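Local structure of putative methyltransferase (Porphyromonas gingivalis, 3LL7) at residues G105-A110 / Y166-P171; S84-R89 / H259-L264. The protein is a putative methyltransferase whose precise substrate is not established, and which probably uses S-adenosylmethionine as methyl donor. All coordinates share one frame; numbering follows the deposited sequence.

Contact 1: residues G105-A110 / Y166-P171; sequences GIDFIA and YIYVDP. With FMT (formic acid), chain D.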
ATOM      1  N   GLY A 105       7.499  -8.447  10.943  1.00  8.92           N
ATOM      2  CA  GLY A 105       8.219  -7.392  11.671  1.00  9.22           C
ATOM      3  C   GLY A 105       8.768  -6.263  10.798  1.00  9.08           C
ATOM      4  O   GLY A 105       9.508  -5.392  11.276  1.00  8.95           O
ATOM      5  N   ILE A 106       8.413  -6.249   9.520  0.50  8.90           N
ATOM      6  CA  ILE A 106       8.960  -5.203   8.663  0.50  9.11           C
ATOM      7  C   ILE A 106       8.409  -3.805   8.973  0.50  9.23           C
ATOM      8  O   ILE A 106       9.131  -2.815   8.821  0.50  9.06           O
ATOM      9  CB  ILE A 106       8.822  -5.522   7.178  0.50  9.15           C
ATOM     10  CG1 ILE A 106       9.656  -4.528   6.359  0.50  8.90           C
ATOM     11  CG2 ILE A 106       7.357  -5.541   6.786  0.50  8.95           C
ATOM     12  CD1 ILE A 106       9.648  -4.773   4.876  0.50  8.08           C
ATOM     13  N   ASP A 107       7.151  -3.720   9.412  1.00  9.22           N
ATOM     14  CA  ASP A 107       6.619  -2.445   9.882  1.00  9.63           C
ATOM     15  C   ASP A 107       7.334  -2.039  11.181  1.00  9.42           C
ATOM     16  O   ASP A 107       7.723  -0.884  11.340  1.00  9.61           O
ATOM     17  CB  ASP A 107       5.090  -2.532  10.064  1.00 10.36           C
ATOM     18  CG  ASP A 107       4.337  -2.601   8.723  1.00 12.45           C
ATOM     19  OD1 ASP A 107       4.891  -2.169   7.702  1.00 15.53           O
ATOM     20  OD2 ASP A 107       3.182  -3.073   8.688  1.00 19.34           O
ATOM     21  N   PHE A 108       7.514  -2.985  12.102  1.00  8.44           N
ATOM     22  CA  PHE A 108       8.162  -2.683  13.375  1.00  8.23           C
ATOM     23  C   PHE A 108       9.566  -2.172  13.098  1.00  7.91           C
ATOM     24  O   PHE A 108       9.964  -1.167  13.668  1.00  7.96           O
ATOM     25  CB  PHE A 108       8.261  -3.925  14.259  1.00  7.72           C
ATOM     26  CG  PHE A 108       8.916  -3.686  15.575  1.00  7.15           C
ATOM     27  CD1 PHE A 108       8.251  -2.982  16.574  1.00  9.00           C
ATOM     28  CD2 PHE A 108      10.179  -4.226  15.859  1.00  8.30           C
ATOM     29  CE1 PHE A 108       8.840  -2.783  17.846  1.00 10.33           C
ATOM     30  CE2 PHE A 108      10.779  -4.027  17.121  1.00  9.85           C
ATOM     31  CZ  PHE A 108      10.105  -3.297  18.113  1.00  9.18           C
ATOM     32  N   ILE A 109      10.279  -2.833  12.188  1.00  7.51           N
ATOM     33  CA  ILE A 109      11.644  -2.410  11.813  1.00  8.57           C
ATOM     34  C   ILE A 109      11.634  -0.971  11.245  1.00  8.67           C
ATOM     35  O   ILE A 109      12.502  -0.155  11.590  1.00  8.63           O
ATOM     36  CB  ILE A 109      12.297  -3.406  10.808  1.00  8.90           C
ATOM     37  CG1 ILE A 109      12.454  -4.801  11.450  1.00 10.70           C
ATOM     38  CG2 ILE A 109      13.657  -2.901  10.301  1.00 10.94           C
ATOM     39  CD1 ILE A 109      13.426  -4.837  12.572  1.00 15.42           C
ATOM     40  N   ALA A 110      10.624  -0.658  10.425  1.00  8.79           N
ATOM     41  CA  ALA A 110      10.519   0.692   9.841  1.00  9.22           C
ATOM     42  C   ALA A 110      10.287   1.723  10.935  1.00  9.61           C
ATOM     43  O   ALA A 110      10.840   2.809  10.869  1.00 10.38           O
ATOM     44  CB  ALA A 110       9.422   0.774   8.786  1.00  8.55           C
ATOM     45  N   TYR A 166       4.105   6.219  20.391  1.00 15.48           N
ATOM     46  CA  TYR A 166       3.208   5.665  19.371  1.00 15.81           C
ATOM     47  C   TYR A 166       2.811   4.214  19.578  1.00 15.72           C
ATOM     48  O   TYR A 166       3.622   3.378  19.994  1.00 15.40           O
ATOM     49  CB  TYR A 166       3.810   5.809  17.981  1.00 16.02           C
ATOM     50  CG  TYR A 166       4.452   7.132  17.708  1.00 15.69           C
ATOM     51  CD1 TYR A 166       3.721   8.182  17.147  1.00 16.95           C
ATOM     52  CD2 TYR A 166       5.804   7.341  17.996  1.00 15.80           C
ATOM     53  CE1 TYR A 166       4.322   9.424  16.892  1.00 16.00           C
ATOM     54  CE2 TYR A 166       6.412   8.564  17.729  1.00 15.08           C
ATOM     55  CZ  TYR A 166       5.665   9.596  17.182  1.00 16.55           C
ATOM     56  OH  TYR A 166       6.287  10.792  16.912  1.00 15.49           O
ATOM     57  N   ILE A 167       1.541   3.935  19.314  1.00 15.05           N
ATOM     58  CA  ILE A 167       1.030   2.577  19.284  1.00 14.70           C
ATOM     59  C   ILE A 167       0.584   2.282  17.850  1.00 14.47           C
ATOM     60  O   ILE A 167      -0.285   2.979  17.296  1.00 15.34           O
ATOM     61  CB  ILE A 167      -0.129   2.355  20.296  1.00 14.50           C
ATOM     62  CG1 ILE A 167       0.402   2.464  21.734  1.00 13.69           C
ATOM     63  CG2 ILE A 167      -0.768   0.995  20.097  1.00 13.24           C
ATOM     64  CD1 ILE A 167      -0.662   2.487  22.801  1.00 12.27           C
ATOM     65  N   TYR A 168       1.192   1.257  17.266  1.00 13.80           N
ATOM     66  CA  TYR A 168       0.916   0.857  15.887  1.00 13.56           C
ATOM     67  C   TYR A 168       0.092  -0.440  15.859  1.00 13.36           C
ATOM     68  O   TYR A 168       0.355  -1.372  16.634  1.00 13.50           O
ATOM     69  CB  TYR A 168       2.237   0.702  15.128  1.00 13.53           C
ATOM     70  CG  TYR A 168       2.061   0.210  13.724  1.00 14.23           C
ATOM     71  CD1 TYR A 168       1.559   1.048  12.724  1.00 15.59           C
ATOM     72  CD2 TYR A 168       2.359  -1.116  13.396  1.00 17.20           C
ATOM     73  CE1 TYR A 168       1.394   0.563  11.401  1.00 17.21           C
ATOM     74  CE2 TYR A 168       2.180  -1.599  12.118  1.00 16.53           C
ATOM     75  CZ  TYR A 168       1.690  -0.760  11.131  1.00 16.06           C
ATOM     76  OH  TYR A 168       1.534  -1.254   9.861  1.00 16.79           O
ATOM     77  N   VAL A 169      -0.921  -0.480  14.994  1.00 12.78           N
ATOM     78  CA  VAL A 169      -1.765  -1.649  14.855  1.00 12.56           C
ATOM     79  C   VAL A 169      -2.101  -1.905  13.378  1.00 13.04           C
ATOM     80  O   VAL A 169      -2.414  -0.985  12.627  1.00 12.76           O
ATOM     81  CB  VAL A 169      -3.037  -1.532  15.772  1.00 13.59           C
ATOM     82  CG1 VAL A 169      -3.885  -0.289  15.420  1.00 12.74           C
ATOM     83  CG2 VAL A 169      -3.860  -2.841  15.820  1.00 14.80           C
ATOM     84  N   ASP A 170      -2.037  -3.166  12.984  1.00 12.94           N
ATOM     85  CA  ASP A 170      -2.385  -3.586  11.618  1.00 14.16           C
ATOM     86  C   ASP A 170      -3.383  -4.734  11.755  1.00 13.60           C
ATOM     87  O   ASP A 170      -2.988  -5.899  11.808  1.00 12.74           O
ATOM     88  CB  ASP A 170      -1.087  -3.996  10.878  1.00 14.35           C
ATOM     89  CG  ASP A 170      -1.332  -4.614   9.503  1.00 16.94           C
ATOM     90  OD1 ASP A 170      -2.461  -4.521   8.977  1.00 17.67           O
ATOM     91  OD2 ASP A 170      -0.374  -5.223   8.955  1.00 19.91           O
ATOM     92  N   PRO A 171      -4.692  -4.401  11.837  1.00 13.83           N
ATOM     93  CA  PRO A 171      -5.692  -5.426  12.149  1.00 14.39           C
ATOM     94  C   PRO A 171      -5.912  -6.413  11.006  1.00 15.42           C
ATOM     95  O   PRO A 171      -5.573  -6.124   9.852  1.00 15.37           O
ATOM     96  CB  PRO A 171      -6.977  -4.624  12.436  1.00 13.89           C
ATOM     97  CG  PRO A 171      -6.728  -3.241  11.968  1.00 14.31           C
ATOM     98  CD  PRO A 171      -5.239  -3.033  11.934  1.00 13.40           C
TER
HETATM   99  C   FMT D 503       4.616  -6.719   8.845  1.00 41.35           C
HETATM  100  O1  FMT D 503       5.112  -6.149   9.815  1.00 40.41           O
HETATM  101  O2  FMT D 503       4.848  -7.896   8.563  1.00 41.65           O

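Contact 2: residues S84-R89 / H259-L264; sequences SSYKSR and HAINLL. With FMT (formic acid), chain E; FMT (formic acid), chain I.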
ATOM      1  N   SER A  84       6.353   0.148   4.022  1.00 18.39           N
ATOM      2  CA  SER A  84       6.841   0.035   5.390  1.00 17.60           C
ATOM      3  C   SER A  84       7.684   1.261   5.692  1.00 16.35           C
ATOM      4  O   SER A  84       7.468   1.893   6.691  1.00 16.83           O
ATOM      5  CB  SER A  84       7.641  -1.243   5.616  1.00 17.87           C
ATOM      6  OG  SER A  84       8.901  -1.159   4.975  1.00 17.24           O
ATOM      7  N   SER A  85       8.607   1.633   4.807  1.00 15.74           N
ATOM      8  CA  SER A  85       9.459   2.814   5.083  1.00 15.48           C
ATOM      9  C   SER A  85       8.793   4.199   5.099  1.00 14.31           C
ATOM     10  O   SER A  85       9.293   5.120   5.767  1.00 15.30           O
ATOM     11  CB  SER A  85      10.718   2.827   4.204  1.00 16.38           C
ATOM     12  OG  SER A  85      10.447   2.488   2.846  1.00 20.02           O
ATOM     13  N   TYR A  86       7.705   4.380   4.341  1.00 11.79           N
ATOM     14  CA  TYR A  86       6.912   5.622   4.407  1.00  9.42           C
ATOM     15  C   TYR A  86       6.380   5.879   5.812  1.00  8.25           C
ATOM     16  O   TYR A  86       6.310   7.014   6.266  1.00  7.84           O
ATOM     17  CB  TYR A  86       5.713   5.538   3.452  1.00  9.12           C
ATOM     18  CG  TYR A  86       4.785   6.745   3.487  1.00  6.52           C
ATOM     19  CD1 TYR A  86       5.128   7.938   2.848  1.00  2.00           C
ATOM     20  CD2 TYR A  86       3.552   6.684   4.153  1.00  4.87           C
ATOM     21  CE1 TYR A  86       4.284   9.039   2.868  1.00  5.28           C
ATOM     22  CE2 TYR A  86       2.695   7.765   4.163  1.00  2.42           C
ATOM     23  CZ  TYR A  86       3.072   8.946   3.534  1.00  3.27           C
ATOM     24  OH  TYR A  86       2.247  10.004   3.536  1.00  5.06           O
ATOM     25  N   LYS A  87       5.986   4.807   6.489  1.00  7.97           N
ATOM     26  CA  LYS A  87       5.509   4.885   7.871  1.00  7.73           C
ATOM     27  C   LYS A  87       6.515   5.543   8.802  1.00  7.05           C
ATOM     28  O   LYS A  87       6.116   6.161   9.797  1.00  5.73           O
ATOM     29  CB  LYS A  87       5.215   3.493   8.435  1.00  8.83           C
ATOM     30  CG  LYS A  87       4.031   2.808   7.796  1.00 11.50           C
ATOM     31  CD  LYS A  87       4.008   1.342   8.246  1.00 14.21           C
ATOM     32  CE  LYS A  87       2.966   0.574   7.456  1.00 14.87           C
ATOM     33  NZ  LYS A  87       3.422   0.232   6.075  1.00 17.35           N
ATOM     34  N   SER A  88       7.806   5.428   8.492  1.00  5.97           N
ATOM     35  CA  SER A  88       8.810   5.999   9.396  1.00  6.64           C
ATOM     36  C   SER A  88       8.655   7.529   9.540  1.00  6.22           C
ATOM     37  O   SER A  88       9.078   8.094  10.550  1.00  6.17           O
ATOM     38  CB  SER A  88      10.240   5.610   8.995  1.00  6.58           C
ATOM     39  OG  SER A  88      10.642   6.369   7.867  1.00  8.61           O
ATOM     40  N   ARG A  89       8.031   8.175   8.550  0.50  5.71           N
ATOM     41  CA  ARG A  89       7.776   9.618   8.601  0.50  6.30           C
ATOM     42  C   ARG A  89       6.820  10.048   9.723  0.50  6.38           C
ATOM     43  O   ARG A  89       6.802  11.224  10.087  0.50  6.18           O
ATOM     44  CB  ARG A  89       7.271  10.155   7.252  0.50  6.01           C
ATOM     45  CG  ARG A  89       5.857   9.714   6.869  0.50  6.77           C
ATOM     46  CD  ARG A  89       4.767  10.673   7.322  0.50  7.78           C
ATOM     47  NE  ARG A  89       4.622  11.824   6.429  0.50  6.42           N
ATOM     48  CZ  ARG A  89       3.839  12.853   6.696  0.50  6.71           C
ATOM     49  NH1 ARG A  89       3.136  12.853   7.818  0.50  7.94           N
ATOM     50  NH2 ARG A  89       3.747  13.868   5.853  0.50  4.04           N
ATOM     51  N   HIS A 259      -4.448  12.604   2.881  1.00  7.36           N
ATOM     52  CA  HIS A 259      -3.244  12.672   2.060  1.00  8.33           C
ATOM     53  C   HIS A 259      -3.265  11.570   1.010  1.00  9.72           C
ATOM     54  O   HIS A 259      -3.318  10.372   1.366  1.00 10.87           O
ATOM     55  CB  HIS A 259      -1.999  12.424   2.919  1.00  8.16           C
ATOM     56  CG  HIS A 259      -1.725  13.484   3.933  1.00  9.47           C
ATOM     57  ND1 HIS A 259      -2.675  13.953   4.817  1.00 12.49           N
ATOM     58  CD2 HIS A 259      -0.585  14.159   4.207  1.00  8.01           C
ATOM     59  CE1 HIS A 259      -2.127  14.872   5.597  1.00 10.65           C
ATOM     60  NE2 HIS A 259      -0.861  15.010   5.246  1.00 11.43           N
ATOM     61  N   ALA A 260      -3.173  11.950  -0.265  1.00  8.68           N
ATOM     62  CA  ALA A 260      -3.138  10.954  -1.332  1.00  8.79           C
ATOM     63  C   ALA A 260      -1.744  10.956  -1.867  1.00  9.51           C
ATOM     64  O   ALA A 260      -1.242  12.002  -2.315  1.00  9.16           O
ATOM     65  CB  ALA A 260      -4.178  11.294  -2.444  1.00  9.68           C
ATOM     66  N   ILE A 261      -1.079   9.805  -1.796  1.00  9.09           N
ATOM     67  CA  ILE A 261       0.311   9.803  -2.224  1.00 10.12           C
ATOM     68  C   ILE A 261       0.647   8.594  -3.062  1.00  9.72           C
ATOM     69  O   ILE A 261       0.191   7.494  -2.777  1.00  8.59           O
ATOM     70  CB  ILE A 261       1.277   9.984  -1.065  1.00 12.06           C
ATOM     71  CG1 ILE A 261       2.686  10.404  -1.609  1.00 14.93           C
ATOM     72  CG2 ILE A 261       1.282   8.759  -0.186  1.00 12.30           C
ATOM     73  CD1 ILE A 261       3.539  11.197  -0.603  1.00 17.02           C
ATOM     74  N   ASN A 262       1.434   8.818  -4.102  1.00  8.88           N
ATOM     75  CA  ASN A 262       1.820   7.749  -4.986  1.00  7.67           C
ATOM     76  C   ASN A 262       3.317   7.633  -4.878  1.00  8.75           C
ATOM     77  O   ASN A 262       4.020   8.455  -5.438  1.00  7.94           O
ATOM     78  CB  ASN A 262       1.395   8.072  -6.441  1.00  7.61           C
ATOM     79  CG  ASN A 262       1.618   6.920  -7.392  1.00  9.19           C
ATOM     80  OD1 ASN A 262       1.423   5.764  -7.032  1.00 11.49           O
ATOM     81  ND2 ASN A 262       2.027   7.230  -8.639  1.00  8.20           N
ATOM     82  N   LEU A 263       3.803   6.625  -4.149  1.00  9.61           N
ATOM     83  CA  LEU A 263       5.255   6.463  -3.926  1.00 11.35           C
ATOM     84  C   LEU A 263       5.967   5.971  -5.183  1.00 13.20           C
ATOM     85  O   LEU A 263       5.498   5.040  -5.830  1.00 12.87           O
ATOM     86  CB  LEU A 263       5.528   5.518  -2.744  1.00 10.86           C
ATOM     87  CG  LEU A 263       4.830   5.940  -1.454  1.00 10.74           C
ATOM     88  CD1 LEU A 263       5.018   4.898  -0.337  1.00 11.93           C
ATOM     89  CD2 LEU A 263       5.260   7.351  -1.016  1.00  9.15           C
ATOM     90  N   LEU A 264       7.089   6.615  -5.517  1.00 16.20           N
ATOM     91  CA  LEU A 264       7.834   6.343  -6.761  1.00 19.22           C
ATOM     92  C   LEU A 264       9.330   6.157  -6.549  1.00 21.42           C
ATOM     93  O   LEU A 264       9.845   6.358  -5.448  1.00 22.44           O
ATOM     94  CB  LEU A 264       7.617   7.460  -7.797  1.00 19.63           C
ATOM     95  CG  LEU A 264       6.216   7.691  -8.374  1.00 20.47           C
ATOM     96  CD1 LEU A 264       6.215   8.888  -9.335  1.00 21.17           C
ATOM     97  CD2 LEU A 264       5.656   6.435  -9.053  1.00 21.32           C
TER
HETATM   98  C   FMT E 504       0.957  12.375  -5.585  1.00 35.33           C
HETATM   99  O1  FMT E 504      -0.095  12.818  -5.081  1.00 34.57           O
HETATM  100  O2  FMT E 504       1.855  11.747  -4.996  1.00 35.99           O
HETATM  101  C   FMT I 509       2.713  10.493  -9.386  1.00 45.11           C
HETATM  102  O1  FMT I 509       2.401  11.673  -9.230  1.00 45.82           O
HETATM  103  O2  FMT I 509       2.091   9.738 -10.128  1.00 44.96           O

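Contact 1: residues G105-A110 / Y166-P171
Tyr168 presents the CE2 side of its ring to Asp107, CE2 lying 3.7 Å from Asp107 CB, while its hydroxyl reaches on to the carboxylate. The OH donates a 2.7 Å hydrogen bond to Asp107 OD2, arriving from above the carboxylate plane, 66° out of it. OD2 in turn sits at the edge of the ring and near its plane; carboxylate and ring stand almost perpendicular, 81° apart. With CG anti to the backbone N (chi1 176°), the tyrosine leans from strand 166-169 toward the first turn of the helix. The other oxygen, Asp107 OD1, takes a hydrogen bond from Ser79 OG, which limits rotation of the carboxylate.

Gly105 sits at the N-cap position, and a formic acid, probably from the crystallisation liquor, lies at this N-terminus, with Asp107 N bonded to its O1 at 3.2 Å, consistent with the helix start accepting a carboxylate or similar group. The glycine-rich turn before the helix and the Asp-Pro pair following the regular strand 166-169 are consistent with a Rossmann-like methyltransferase. Tyr168 OH holds Asp107 and Lys208 forms a salt bridge with Asp170, which probably lowers the cost of placing Asp107 OD2 and Asp170 OD2 4.2 Å apart.

Contact 2: residues S84-R89 / H259-L264
Tyr86 fits against Leu263 and Ile261, and the tight part of the contact is made by these three side chains alone. Leu263 straddles the root of the tyrosine: its CD1 is 3.9 Å from Tyr86 CB and its CD2 equally far, 3.9 Å, from Tyr86 CD1, the two side chains crossing at about a right angle. Ile261 comes from the opposite direction at the far end, where its CG2 meets Tyr86 CZ at 4.1 Å, obliquely to the ring. Tyr86 CG is anti to the backbone N (chi1 177°), which carries the ring across to the strand; Tyr86 OH is hydrogen-bonded to His229 ND1.

The looser side is the end of Arg89, exposed and modelled in two conformers. Asn262 N, at the strand's edge, donates to one formic acid, and Asn262 ND2, on the far face, to O2 of a second at 2.9 Å; both are probably from the crystallisation liquor.

Strand 258-263 pairs in parallel with 225-233, whose Val231 touches both Tyr86 and Leu263, and antiparallel with 272-274. The end of helix 81-86 thus packs on one side of this sheet, while helix 299-304 meets Ala260 on the other.

How the contacts relate
Contacts 1 and 2 lie with their centres 14 Å apart and reach the same mixed sheet, through strands 166-173 and 258-263. Along the chain the order is 84-89, 105-110, 166-171, 259-264, so contact 2 encloses contact 1. Segments 84-89 and 105-110 adjoin, with Ser84 and Ala110 as neighbours, and Lys87 NZ forms a weak, long ion pair with Asp107 OD1 at 3.3 Å. Lys87 CE also lies beside the Tyr168 hydroxyl, and its NZ has a salt bridge to Glu239 of strand 236-244. Contact 1 is internal to the probable methyltransferase core; contact 2 ties the preceding helix 81-86 to a later strand of the same sheet, with Lys87 linking the two.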